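Local coordinates for borrelidin polyketide synthase, type I (Streptomyces parvulus, PDB 6OBT), which probably catalyses, through this dehydratase domain, the loss of water from beta-hydroxyacyl intermediates carried by the assembly line that builds borrelidin, at residues V84-V87 with E88-L91; E184-G188 with G189-G193; D222-G225 with L226-L230; F231-A234 with V235-V238. All coordinates share one frame; numbering follows the deposited sequence.

Overall arrangement
All four contacts are local and follow one another along the chain, so none encloses or crosses another. Contact 1 spans successive turns of helix 83-97, in the first half of the double-hotdog dehydratase fold. Contact 2 closes the turn from helix 181-187 into strand 190-192. Contact 3 turns the loop 222-225 into helix 228-236, and contact 4 continues along that helix and into the residues that follow. Space joins what sequence separates: contacts 1 and 3 meet through E88 and V85, contacts 1 and 4 through V84 and V87 against F231. Y192 carries contact 2 to D232 and H236 of contact 4, whereas contacts 1 and 2 stay about 9 Å apart at their nearest atoms.

Contact 1. Residues V84-V87 with E88-L91; sequences VVWV and ELAL
The backbones of V84-V87 and E88-L91 form consecutive turns of one alpha helix, with E88 N bonded to V84 O (2.9 Å, N-H...O 176°), L91 N bonded to V87 O (2.8 Å), and the pairs L89 N to V85 O and A90 N to W86 O completing the i to i+4 pattern. This is part of helix 83-97, consistent with the central helix of the first hotdog in a double-hotdog dehydratase, and all eight residues are buried. L89 lies alongside both V85 and W86, pointing the same way. Its CD1 reaches W86 CE3 at 3.8 Å, approaching the indole obliquely, and V85 CG1 at 4.1 Å. Farther out, the indole meets the ring of H150, nearly parallel to it. V87 and L91 make a second side-by-side pair, V87 CG1 to L91 CD1 at 4.1 Å. The V87 branch that does this stands opposite its own amide nitrogen (chi1 -175°), beside its carbonyl carbon and thus on the side of the next turn; both residues also pack on V261 of strand 254-263. V84 packs on F258 of the same strand and also reaches F231 and V235 of helix 228-236. E88 is the polar exception in this apolar setting. Its chain bends at chi2 (82°), which carries the carboxylate off the helix toward the loop before helix 228-236. The buried carboxylate is satisfied on both oxygens: E88 OE2 accepts from L226 N, while E88 OE1 is gripped by two donors, H42 NE2 and G225 N.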
ATOM      1  N   VAL A  84     -16.406  17.190   3.116  1.00 36.86           N
ATOM      2  CA  VAL A  84     -17.149  16.241   2.287  1.00 36.45           C
ATOM      3  C   VAL A  84     -16.215  15.426   1.399  1.00 31.89           C
ATOM      4  O   VAL A  84     -16.626  14.386   0.882  1.00 31.36           O
ATOM      5  CB  VAL A  84     -18.219  16.933   1.423  1.00 39.27           C
ATOM      6  CG1 VAL A  84     -19.353  17.508   2.301  1.00 41.96           C
ATOM      7  CG2 VAL A  84     -17.598  18.002   0.548  1.00 37.53           C
ATOM      8  N   VAL A  85     -14.955  15.846   1.211  1.00 31.78           N
ATOM      9  CA  VAL A  85     -14.034  14.980   0.472  1.00 28.28           C
ATOM     10  C   VAL A  85     -13.880  13.642   1.192  1.00 32.11           C
ATOM     11  O   VAL A  85     -13.818  12.581   0.557  1.00 32.67           O
ATOM     12  CB  VAL A  85     -12.662  15.664   0.269  1.00 31.40           C
ATOM     13  CG1 VAL A  85     -11.617  14.618  -0.130  1.00 36.96           C
ATOM     14  CG2 VAL A  85     -12.759  16.739  -0.803  1.00 36.39           C
ATOM     15  N   TRP A  86     -13.828  13.668   2.527  1.00 30.67           N
ATOM     16  CA  TRP A  86     -13.648  12.409   3.242  1.00 31.67           C
ATOM     17  C   TRP A  86     -14.890  11.537   3.140  1.00 35.08           C
ATOM     18  O   TRP A  86     -14.782  10.310   3.166  1.00 30.99           O
ATOM     19  CB  TRP A  86     -13.300  12.666   4.703  1.00 28.05           C
ATOM     20  CG  TRP A  86     -12.040  13.535   4.898  1.00 31.82           C
ATOM     21  CD1 TRP A  86     -11.973  14.744   5.509  1.00 32.41           C
ATOM     22  CD2 TRP A  86     -10.703  13.224   4.472  1.00 33.18           C
ATOM     23  NE1 TRP A  86     -10.675  15.218   5.488  1.00 37.07           N
ATOM     24  CE2 TRP A  86      -9.880  14.300   4.858  1.00 37.92           C
ATOM     25  CE3 TRP A  86     -10.127  12.140   3.793  1.00 35.30           C
ATOM     26  CZ2 TRP A  86      -8.498  14.320   4.603  1.00 37.76           C
ATOM     27  CZ3 TRP A  86      -8.765  12.159   3.537  1.00 36.15           C
ATOM     28  CH2 TRP A  86      -7.966  13.246   3.937  1.00 34.84           C
ATOM     29  N   VAL A  87     -16.075  12.139   3.002  1.00 32.01           N
ATOM     30  CA  VAL A  87     -17.271  11.320   2.804  1.00 28.17           C
ATOM     31  C   VAL A  87     -17.266  10.704   1.411  1.00 28.07           C
ATOM     32  O   VAL A  87     -17.602   9.525   1.234  1.00 31.02           O
ATOM     33  CB  VAL A  87     -18.553  12.141   3.050  1.00 30.91           C
ATOM     34  CG1 VAL A  87     -19.791  11.210   2.953  1.00 32.61           C
ATOM     35  CG2 VAL A  87     -18.495  12.814   4.399  1.00 31.40           C
ATOM     36  N   GLU A  88     -16.938  11.513   0.397  1.00 24.21           N
ATOM     37  CA  GLU A  88     -16.790  11.021  -0.967  1.00 29.37           C
ATOM     38  C   GLU A  88     -15.823   9.839  -1.043  1.00 31.47           C
ATOM     39  O   GLU A  88     -16.108   8.821  -1.706  1.00 31.56           O
ATOM     40  CB  GLU A  88     -16.337  12.191  -1.857  1.00 33.16           C
ATOM     41  CG  GLU A  88     -15.479  11.815  -3.080  1.00 34.88           C
ATOM     42  CD  GLU A  88     -16.335  11.350  -4.236  1.00 44.17           C
ATOM     43  OE1 GLU A  88     -15.815  11.140  -5.350  1.00 49.80           O
ATOM     44  OE2 GLU A  88     -17.551  11.192  -4.017  1.00 50.09           O
ATOM     45  N   LEU A  89     -14.665   9.947  -0.372  1.00 33.59           N
ATOM     46  CA  LEU A  89     -13.710   8.838  -0.374  1.00 29.86           C
ATOM     47  C   LEU A  89     -14.277   7.615   0.336  1.00 29.96           C
ATOM     48  O   LEU A  89     -14.054   6.487  -0.101  1.00 32.17           O
ATOM     49  CB  LEU A  89     -12.386   9.270   0.276  1.00 27.18           C
ATOM     50  CG  LEU A  89     -11.612  10.321  -0.515  1.00 33.39           C
ATOM     51  CD1 LEU A  89     -10.349  10.787   0.238  1.00 32.83           C
ATOM     52  CD2 LEU A  89     -11.271   9.811  -1.894  1.00 34.60           C
ATOM     53  N   ALA A  90     -14.993   7.814   1.446  1.00 30.82           N
ATOM     54  CA  ALA A  90     -15.607   6.676   2.118  1.00 31.04           C
ATOM     55  C   ALA A  90     -16.638   5.998   1.220  1.00 31.31           C
ATOM     56  O   ALA A  90     -16.697   4.762   1.160  1.00 28.81           O
ATOM     57  CB  ALA A  90     -16.251   7.124   3.430  1.00 36.71           C
ATOM     58  N   LEU A  91     -17.454   6.792   0.508  1.00 31.00           N
ATOM     59  CA  LEU A  91     -18.448   6.220  -0.404  1.00 30.94           C
ATOM     60  C   LEU A  91     -17.774   5.424  -1.513  1.00 33.10           C
ATOM     61  O   LEU A  91     -18.281   4.377  -1.944  1.00 33.11           O
ATOM     62  CB  LEU A  91     -19.321   7.327  -1.008  1.00 31.99           C
ATOM     63  CG  LEU A  91     -20.371   7.917  -0.070  1.00 33.99           C
ATOM     64  CD1 LEU A  91     -20.798   9.328  -0.511  1.00 34.80           C
ATOM     65  CD2 LEU A  91     -21.585   6.986  -0.049  1.00 34.57           C
TER

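Contact 2. Residues E184-G188 with G189-G193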
ATOM      1  N   GLU A 184     -21.865  37.167   0.978  1.00 66.28           N
ATOM      2  CA  GLU A 184     -22.229  37.063   2.388  1.00 72.22           C
ATOM      3  C   GLU A 184     -21.377  36.019   3.107  1.00 63.94           C
ATOM      4  O   GLU A 184     -20.872  36.267   4.210  1.00 70.38           O
ATOM      5  CB  GLU A 184     -23.713  36.717   2.514  1.00 81.00           C
ATOM      6  CG  GLU A 184     -24.118  36.167   3.869  1.00 92.30           C
ATOM      7  CD  GLU A 184     -25.442  36.725   4.350  1.00109.84           C
ATOM      8  OE1 GLU A 184     -25.897  37.750   3.795  1.00116.68           O
ATOM      9  OE2 GLU A 184     -26.033  36.135   5.281  1.00113.98           O
ATOM     10  N   LEU A 185     -21.236  34.832   2.513  1.00 60.58           N
ATOM     11  CA  LEU A 185     -20.395  33.805   3.124  1.00 58.01           C
ATOM     12  C   LEU A 185     -18.956  34.287   3.248  1.00 59.96           C
ATOM     13  O   LEU A 185     -18.280  33.998   4.241  1.00 63.55           O
ATOM     14  CB  LEU A 185     -20.458  32.510   2.316  1.00 59.04           C
ATOM     15  CG  LEU A 185     -21.754  31.729   2.560  1.00 66.39           C
ATOM     16  CD1 LEU A 185     -21.750  30.430   1.797  1.00 65.51           C
ATOM     17  CD2 LEU A 185     -21.971  31.481   4.052  1.00 73.77           C
ATOM     18  N   ALA A 186     -18.480  35.025   2.246  1.00 60.73           N
ATOM     19  CA  ALA A 186     -17.112  35.524   2.268  1.00 61.76           C
ATOM     20  C   ALA A 186     -16.893  36.454   3.454  1.00 66.54           C
ATOM     21  O   ALA A 186     -15.832  36.424   4.095  1.00 66.12           O
ATOM     22  CB  ALA A 186     -16.812  36.239   0.952  1.00 64.78           C
ATOM     23  N   ALA A 187     -17.909  37.243   3.786  1.00 65.56           N
ATOM     24  CA  ALA A 187     -17.825  38.221   4.866  1.00 69.42           C
ATOM     25  C   ALA A 187     -17.686  37.547   6.223  1.00 68.05           C
ATOM     26  O   ALA A 187     -17.139  38.142   7.159  1.00 74.49           O
ATOM     27  CB  ALA A 187     -19.065  39.114   4.841  1.00 71.92           C
ATOM     28  N   GLY A 188     -18.193  36.326   6.352  1.00 65.22           N
ATOM     29  CA  GLY A 188     -18.041  35.513   7.535  1.00 64.26           C
ATOM     30  C   GLY A 188     -16.830  34.606   7.497  1.00 64.91           C
ATOM     31  O   GLY A 188     -16.713  33.697   8.329  1.00 67.57           O
ATOM     32  N   GLY A 189     -15.943  34.794   6.518  1.00 61.71           N
ATOM     33  CA  GLY A 189     -14.703  34.040   6.443  1.00 64.61           C
ATOM     34  C   GLY A 189     -14.678  32.860   5.496  1.00 64.94           C
ATOM     35  O   GLY A 189     -13.654  32.164   5.438  1.00 58.68           O
ATOM     36  N   TYR A 190     -15.758  32.591   4.760  1.00 59.22           N
ATOM     37  CA  TYR A 190     -15.821  31.406   3.907  1.00 60.67           C
ATOM     38  C   TYR A 190     -15.749  31.875   2.458  1.00 63.12           C
ATOM     39  O   TYR A 190     -16.752  32.304   1.882  1.00 59.54           O
ATOM     40  CB  TYR A 190     -17.078  30.588   4.199  1.00 59.72           C
ATOM     41  CG  TYR A 190     -17.085  29.979   5.587  1.00 68.80           C
ATOM     42  CD1 TYR A 190     -17.005  28.603   5.768  1.00 66.84           C
ATOM     43  CD2 TYR A 190     -17.155  30.784   6.717  1.00 83.10           C
ATOM     44  CE1 TYR A 190     -16.997  28.049   7.046  1.00 74.43           C
ATOM     45  CE2 TYR A 190     -17.150  30.244   7.988  1.00 88.06           C
ATOM     46  CZ  TYR A 190     -17.071  28.881   8.150  1.00 85.22           C
ATOM     47  OH  TYR A 190     -17.071  28.370   9.428  1.00 88.78           O
ATOM     48  N   HIS A 191     -14.560  31.781   1.868  1.00 58.60           N
ATOM     49  CA  HIS A 191     -14.306  32.338   0.540  1.00 65.76           C
ATOM     50  C   HIS A 191     -14.381  31.197  -0.471  1.00 62.70           C
ATOM     51  O   HIS A 191     -13.401  30.479  -0.684  1.00 66.61           O
ATOM     52  CB  HIS A 191     -12.953  33.049   0.494  1.00 71.74           C
ATOM     53  CG  HIS A 191     -12.924  34.362   1.223  1.00 82.98           C
ATOM     54  ND1 HIS A 191     -12.898  34.455   2.599  1.00 85.00           N
ATOM     55  CD2 HIS A 191     -12.896  35.636   0.763  1.00 85.77           C
ATOM     56  CE1 HIS A 191     -12.861  35.726   2.954  1.00 86.11           C
ATOM     57  NE2 HIS A 191     -12.860  36.464   1.859  1.00 88.70           N
ATOM     58  N   TYR A 192     -15.551  31.035  -1.097  1.00 50.42           N
ATOM     59  CA  TYR A 192     -15.789  29.963  -2.061  1.00 50.29           C
ATOM     60  C   TYR A 192     -15.367  30.417  -3.453  1.00 48.60           C
ATOM     61  O   TYR A 192     -15.833  31.442  -3.944  1.00 50.26           O
ATOM     62  CB  TYR A 192     -17.256  29.528  -2.058  1.00 52.04           C
ATOM     63  CG  TYR A 192     -17.627  28.741  -0.824  1.00 48.01           C
ATOM     64  CD1 TYR A 192     -17.130  27.461  -0.609  1.00 48.88           C
ATOM     65  CD2 TYR A 192     -18.409  29.314   0.166  1.00 53.32           C
ATOM     66  CE1 TYR A 192     -17.454  26.750   0.538  1.00 49.37           C
ATOM     67  CE2 TYR A 192     -18.736  28.620   1.307  1.00 53.60           C
ATOM     68  CZ  TYR A 192     -18.249  27.359   1.503  1.00 52.05           C
ATOM     69  OH  TYR A 192     -18.586  26.695   2.663  1.00 55.17           O
ATOM     70  N   GLY A 193     -14.482  29.654  -4.083  1.00 53.77           N
ATOM     71  CA  GLY A 193     -13.990  30.008  -5.392  1.00 53.96           C
ATOM     72  C   GLY A 193     -14.858  29.444  -6.502  1.00 51.37           C
ATOM     73  O   GLY A 193     -15.888  28.811  -6.256  1.00 49.34           O
TER
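A186 and H191 touch through a CH-pi contact: A186 CB lies over one face of the imidazole, 4.1 Å from the ring centroid and 18° off its normal, displaced toward the rim. Separately, L185 CD1 comes obliquely to the ring of Y192, 3.5 Å from Y192 CE2. Y190 is approached at its edge, where G188 O lies near the ring plane at 3.4 Å from Y190 CD2, while its CB rests against L185 CB at 4.3 Å. These contacts are set up by the backbone beneath them, a Schellman motif that ends helix 181-187. Y190 N donates to L185 O at 2.9 Å, and G189 N donates to A186 O, also at 2.9 Å; in both cases the donor stands above the carbonyl plane. G189 is the C-prime residue, and its positive phi (99°) would jam a CB against G188 O, which explains a glycine here. The run G189-G193 also matches the start of the GYxYGPxF signature of polyketide synthase dehydratases. Beyond the turn, strand 190-192 and the glycines flanking it are held by backbone hydrogen bonds, G189 with L76, H191 with Q74 and G193 with D72. P252 packs on both L185 and Y190. Y192 O accepts from R197 NH1, and the Y192 ring meets that of H236 with the planes inclined at about 35°.

Contact 3. Residues D222-G225 with L226-L230; sequences DAYG and LHPGL
Y224 leans over the turn into H227 and P228, and its contacts can be followed outward from the backbone. Its CB lies 4.0 Å from H227 N. CG is the first ring atom to meet the proline, and from there the two sides of the ring part company. Along one side, CD1 approaches P228 CD at 3.5 Å, and the next atom out, CE1, meets P228 CD at 3.8 Å and P228 CG at 4.1 Å. Along the other, Y224 CD2 is 3.9 Å from H227 CD2, with CE2 close behind. The two aromatic rings form an edge-to-face pair, the edge of H227 toward the face of Y224, with centroids 5.0 Å apart and planes at 55°. H227 holds this pose as the N-cap of helix 228-236, whose first residue is P228, in an LHPGLFDA run that resembles the sequence entering the second hotdog helix of related dehydratase domains. Its ND1 accepts from G229 N at 3.1 Å (N-H...N 159°), with the donor tilted modestly out of the imidazole plane. That bond fixes the ring's rotation and leaves the CD2 side to Y224, while P228 CD sits over one imidazole face, near its rim. Around the group, W69 packs on Y224, H227 and P228, and the rings of F44 and H42 also meet Y224, F44 edge-to-face.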
ATOM      1  N   ASP A 222     -15.140  12.814 -14.132  1.00 47.51           N
ATOM      2  CA  ASP A 222     -15.000  11.402 -14.475  1.00 52.68           C
ATOM      3  C   ASP A 222     -14.469  10.579 -13.305  1.00 52.60           C
ATOM      4  O   ASP A 222     -14.924   9.452 -13.078  1.00 56.46           O
ATOM      5  CB  ASP A 222     -14.094  11.249 -15.696  1.00 57.48           C
ATOM      6  CG  ASP A 222     -14.851  11.384 -16.999  1.00 68.06           C
ATOM      7  OD1 ASP A 222     -16.081  11.171 -16.996  1.00 71.43           O
ATOM      8  OD2 ASP A 222     -14.220  11.705 -18.025  1.00 74.76           O
ATOM      9  N   ALA A 223     -13.515  11.117 -12.543  1.00 46.24           N
ATOM     10  CA  ALA A 223     -12.842  10.308 -11.531  1.00 49.56           C
ATOM     11  C   ALA A 223     -13.387  10.549 -10.127  1.00 46.11           C
ATOM     12  O   ALA A 223     -12.671  10.339  -9.140  1.00 38.20           O
ATOM     13  CB  ALA A 223     -11.334  10.554 -11.571  1.00 49.63           C
ATOM     14  N   TYR A 224     -14.641  10.969 -10.017  1.00 39.92           N
ATOM     15  CA  TYR A 224     -15.284  11.203  -8.735  1.00 37.03           C
ATOM     16  C   TYR A 224     -16.624  10.484  -8.704  1.00 38.76           C
ATOM     17  O   TYR A 224     -17.217  10.192  -9.742  1.00 36.80           O
ATOM     18  CB  TYR A 224     -15.479  12.701  -8.484  1.00 35.19           C
ATOM     19  CG  TYR A 224     -14.177  13.455  -8.435  1.00 33.97           C
ATOM     20  CD1 TYR A 224     -13.476  13.568  -7.246  1.00 33.02           C
ATOM     21  CD2 TYR A 224     -13.657  14.069  -9.570  1.00 32.41           C
ATOM     22  CE1 TYR A 224     -12.282  14.249  -7.179  1.00 32.96           C
ATOM     23  CE2 TYR A 224     -12.450  14.771  -9.514  1.00 38.58           C
ATOM     24  CZ  TYR A 224     -11.771  14.853  -8.311  1.00 40.41           C
ATOM     25  OH  TYR A 224     -10.568  15.534  -8.225  1.00 41.96           O
ATOM     26  N   GLY A 225     -17.086  10.175  -7.496  1.00 33.67           N
ATOM     27  CA  GLY A 225     -18.434   9.685  -7.333  1.00 32.25           C
ATOM     28  C   GLY A 225     -19.348  10.897  -7.444  1.00 33.05           C
ATOM     29  O   GLY A 225     -20.142  11.009  -8.389  1.00 35.04           O
ATOM     30  N   LEU A 226     -19.205  11.821  -6.495  1.00 31.67           N
ATOM     31  CA  LEU A 226     -19.827  13.145  -6.542  1.00 30.70           C
ATOM     32  C   LEU A 226     -18.739  14.187  -6.359  1.00 34.79           C
ATOM     33  O   LEU A 226     -18.103  14.238  -5.296  1.00 38.18           O
ATOM     34  CB  LEU A 226     -20.906  13.299  -5.466  1.00 36.39           C
ATOM     35  CG  LEU A 226     -21.649  14.644  -5.452  1.00 41.64           C
ATOM     36  CD1 LEU A 226     -22.388  14.835  -6.770  1.00 40.28           C
ATOM     37  CD2 LEU A 226     -22.613  14.718  -4.289  1.00 36.55           C
ATOM     38  N   HIS A 227     -18.514  15.010  -7.389  1.00 36.01           N
ATOM     39  CA  HIS A 227     -17.422  15.983  -7.349  1.00 32.20           C
ATOM     40  C   HIS A 227     -17.458  16.786  -6.049  1.00 37.95           C
ATOM     41  O   HIS A 227     -18.525  17.306  -5.675  1.00 35.21           O
ATOM     42  CB  HIS A 227     -17.514  16.947  -8.535  1.00 37.95           C
ATOM     43  CG  HIS A 227     -16.280  17.768  -8.750  1.00 39.22           C
ATOM     44  ND1 HIS A 227     -15.991  18.892  -8.003  1.00 38.76           N
ATOM     45  CD2 HIS A 227     -15.263  17.630  -9.635  1.00 38.05           C
ATOM     46  CE1 HIS A 227     -14.841  19.404  -8.412  1.00 40.23           C
ATOM     47  NE2 HIS A 227     -14.379  18.658  -9.403  1.00 36.82           N
ATOM     48  N   PRO A 228     -16.322  16.941  -5.357  1.00 34.01           N
ATOM     49  CA  PRO A 228     -16.325  17.663  -4.067  1.00 31.70           C
ATOM     50  C   PRO A 228     -16.946  19.048  -4.098  1.00 37.90           C
ATOM     51  O   PRO A 228     -17.541  19.471  -3.096  1.00 40.61           O
ATOM     52  CB  PRO A 228     -14.831  17.718  -3.714  1.00 37.44           C
ATOM     53  CG  PRO A 228     -14.294  16.436  -4.288  1.00 38.87           C
ATOM     54  CD  PRO A 228     -15.048  16.227  -5.585  1.00 36.18           C
ATOM     55  N   GLY A 229     -16.798  19.791  -5.195  1.00 35.77           N
ATOM     56  CA  GLY A 229     -17.337  21.143  -5.212  1.00 39.33           C
ATOM     57  C   GLY A 229     -18.849  21.148  -5.218  1.00 42.10           C
ATOM     58  O   GLY A 229     -19.483  22.046  -4.647  1.00 39.57           O
ATOM     59  N   LEU A 230     -19.442  20.148  -5.858  1.00 40.75           N
ATOM     60  CA  LEU A 230     -20.893  20.026  -5.888  1.00 39.33           C
ATOM     61  C   LEU A 230     -21.404  19.398  -4.597  1.00 37.10           C
ATOM     62  O   LEU A 230     -22.387  19.868  -4.016  1.00 37.23           O
ATOM     63  CB  LEU A 230     -21.301  19.204  -7.104  1.00 36.81           C
ATOM     64  CG  LEU A 230     -22.786  18.957  -7.319  1.00 38.42           C
ATOM     65  CD1 LEU A 230     -23.480  20.294  -7.445  1.00 39.00           C
ATOM     66  CD2 LEU A 230     -22.995  18.141  -8.556  1.00 35.95           C
TER

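Contact 4. Residues F231-A234 with V235-V238; sequences FDAA and VHSV
D232 and H236 stand one helical turn apart on helix 228-236, and their side chains cross at about a right angle, the carboxylate and imidazole planes 68° apart. The spacing fits the DxxxQ/H signature in the second hotdog of polyketide synthase dehydratases, consistent with a place in or beside the active site. Their His-carboxylate hydrogen bond runs from H236 ND1 to D232 OD1 at 2.9 Å (N-H...O 156°). The two flat groups use it differently: OD1 lies in the imidazole plane, at the ring edge, whereas ND1 comes to OD1 from above the carboxylate plane. H236 takes up this position with CG between its backbone N and carbonyl carbon (chi1 74°), folding the ring back over the preceding turn so that one face is turned to A233. The same two residues are joined through the backbone, H236 N to D232 O at 2.7 Å, so a main-chain and a side-chain bond grip the pair together. At the far end of the ring, H236 NE2 is hydrogen-bonded to Y182 OH, whose ring stands about perpendicular to the imidazole. With both nitrogens engaged, rotation of the imidazole is restrained. S237 N makes only a weak bond to A233 O (3.1 Å), and the serine side chain adds a shorter one: S237 OG donates to A233 O at 2.7 Å.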
ATOM      1  N   PHE A 231     -20.713  18.354  -4.124  1.00 33.82           N
ATOM      2  CA  PHE A 231     -20.987  17.798  -2.804  1.00 35.25           C
ATOM      3  C   PHE A 231     -20.947  18.891  -1.730  1.00 37.80           C
ATOM      4  O   PHE A 231     -21.837  18.967  -0.871  1.00 37.91           O
ATOM      5  CB  PHE A 231     -19.958  16.684  -2.526  1.00 35.60           C
ATOM      6  CG  PHE A 231     -20.408  15.620  -1.546  1.00 34.06           C
ATOM      7  CD1 PHE A 231     -19.834  14.357  -1.586  1.00 33.56           C
ATOM      8  CD2 PHE A 231     -21.343  15.891  -0.562  1.00 34.19           C
ATOM      9  CE1 PHE A 231     -20.208  13.369  -0.693  1.00 35.54           C
ATOM     10  CE2 PHE A 231     -21.719  14.915   0.336  1.00 35.35           C
ATOM     11  CZ  PHE A 231     -21.146  13.658   0.279  1.00 37.42           C
ATOM     12  N   ASP A 232     -19.925  19.762  -1.762  1.00 36.28           N
ATOM     13  CA  ASP A 232     -19.826  20.778  -0.721  1.00 35.53           C
ATOM     14  C   ASP A 232     -20.939  21.816  -0.844  1.00 40.24           C
ATOM     15  O   ASP A 232     -21.484  22.286   0.167  1.00 38.11           O
ATOM     16  CB  ASP A 232     -18.464  21.477  -0.773  1.00 35.85           C
ATOM     17  CG  ASP A 232     -18.308  22.488   0.323  1.00 41.71           C
ATOM     18  OD1 ASP A 232     -18.272  23.713   0.035  1.00 40.96           O
ATOM     19  OD2 ASP A 232     -18.263  22.053   1.492  1.00 43.87           O
ATOM     20  N   ALA A 233     -21.275  22.205  -2.070  1.00 39.65           N
ATOM     21  CA  ALA A 233     -22.340  23.193  -2.235  1.00 42.49           C
ATOM     22  C   ALA A 233     -23.694  22.630  -1.813  1.00 44.35           C
ATOM     23  O   ALA A 233     -24.564  23.390  -1.364  1.00 48.98           O
ATOM     24  CB  ALA A 233     -22.377  23.678  -3.677  1.00 46.02           C
ATOM     25  N   ALA A 234     -23.880  21.309  -1.916  1.00 42.43           N
ATOM     26  CA  ALA A 234     -25.093  20.678  -1.396  1.00 39.96           C
ATOM     27  C   ALA A 234     -25.236  20.933   0.098  1.00 47.25           C
ATOM     28  O   ALA A 234     -26.334  21.232   0.590  1.00 45.87           O
ATOM     29  CB  ALA A 234     -25.073  19.175  -1.683  1.00 42.74           C
ATOM     30  N   VAL A 235     -24.125  20.842   0.827  1.00 43.99           N
ATOM     31  CA  VAL A 235     -24.109  21.037   2.274  1.00 43.94           C
ATOM     32  C   VAL A 235     -24.106  22.515   2.635  1.00 47.89           C
ATOM     33  O   VAL A 235     -24.821  22.939   3.550  1.00 46.33           O
ATOM     34  CB  VAL A 235     -22.895  20.307   2.885  1.00 41.27           C
ATOM     35  CG1 VAL A 235     -22.770  20.654   4.359  1.00 44.85           C
ATOM     36  CG2 VAL A 235     -23.040  18.807   2.694  1.00 41.95           C
ATOM     37  N   HIS A 236     -23.284  23.331   1.964  1.00 47.50           N
ATOM     38  CA  HIS A 236     -23.176  24.709   2.420  1.00 46.58           C
ATOM     39  C   HIS A 236     -24.368  25.561   1.993  1.00 46.05           C
ATOM     40  O   HIS A 236     -24.513  26.691   2.467  1.00 50.88           O
ATOM     41  CB  HIS A 236     -21.830  25.334   1.983  1.00 46.66           C
ATOM     42  CG  HIS A 236     -21.710  25.683   0.526  1.00 46.68           C
ATOM     43  ND1 HIS A 236     -20.586  25.368  -0.208  1.00 46.56           N
ATOM     44  CD2 HIS A 236     -22.507  26.404  -0.304  1.00 49.78           C
ATOM     45  CE1 HIS A 236     -20.716  25.832  -1.438  1.00 47.22           C
ATOM     46  NE2 HIS A 236     -21.876  26.463  -1.526  1.00 48.29           N
ATOM     47  N   SER A 237     -25.258  25.020   1.164  1.00 49.39           N
ATOM     48  CA  SER A 237     -26.473  25.750   0.817  1.00 52.18           C
ATOM     49  C   SER A 237     -27.429  25.873   1.995  1.00 51.59           C
ATOM     50  O   SER A 237     -28.333  26.716   1.961  1.00 57.47           O
ATOM     51  CB  SER A 237     -27.155  25.060  -0.361  1.00 54.96           C
ATOM     52  OG  SER A 237     -26.428  25.336  -1.545  1.00 56.61           O
ATOM     53  N   VAL A 238     -27.220  25.084   3.052  1.00 53.01           N
ATOM     54  CA  VAL A 238     -28.062  25.153   4.242  1.00 54.01           C
ATOM     55  C   VAL A 238     -27.996  26.526   4.906  1.00 61.23           C
ATOM     56  O   VAL A 238     -28.940  26.925   5.598  1.00 72.07           O
ATOM     57  CB  VAL A 238     -27.671  24.038   5.231  1.00 54.21           C
ATOM     58  CG1 VAL A 238     -26.323  24.343   5.891  1.00 53.97           C
ATOM     59  CG2 VAL A 238     -28.762  23.842   6.269  1.00 57.28           C
TER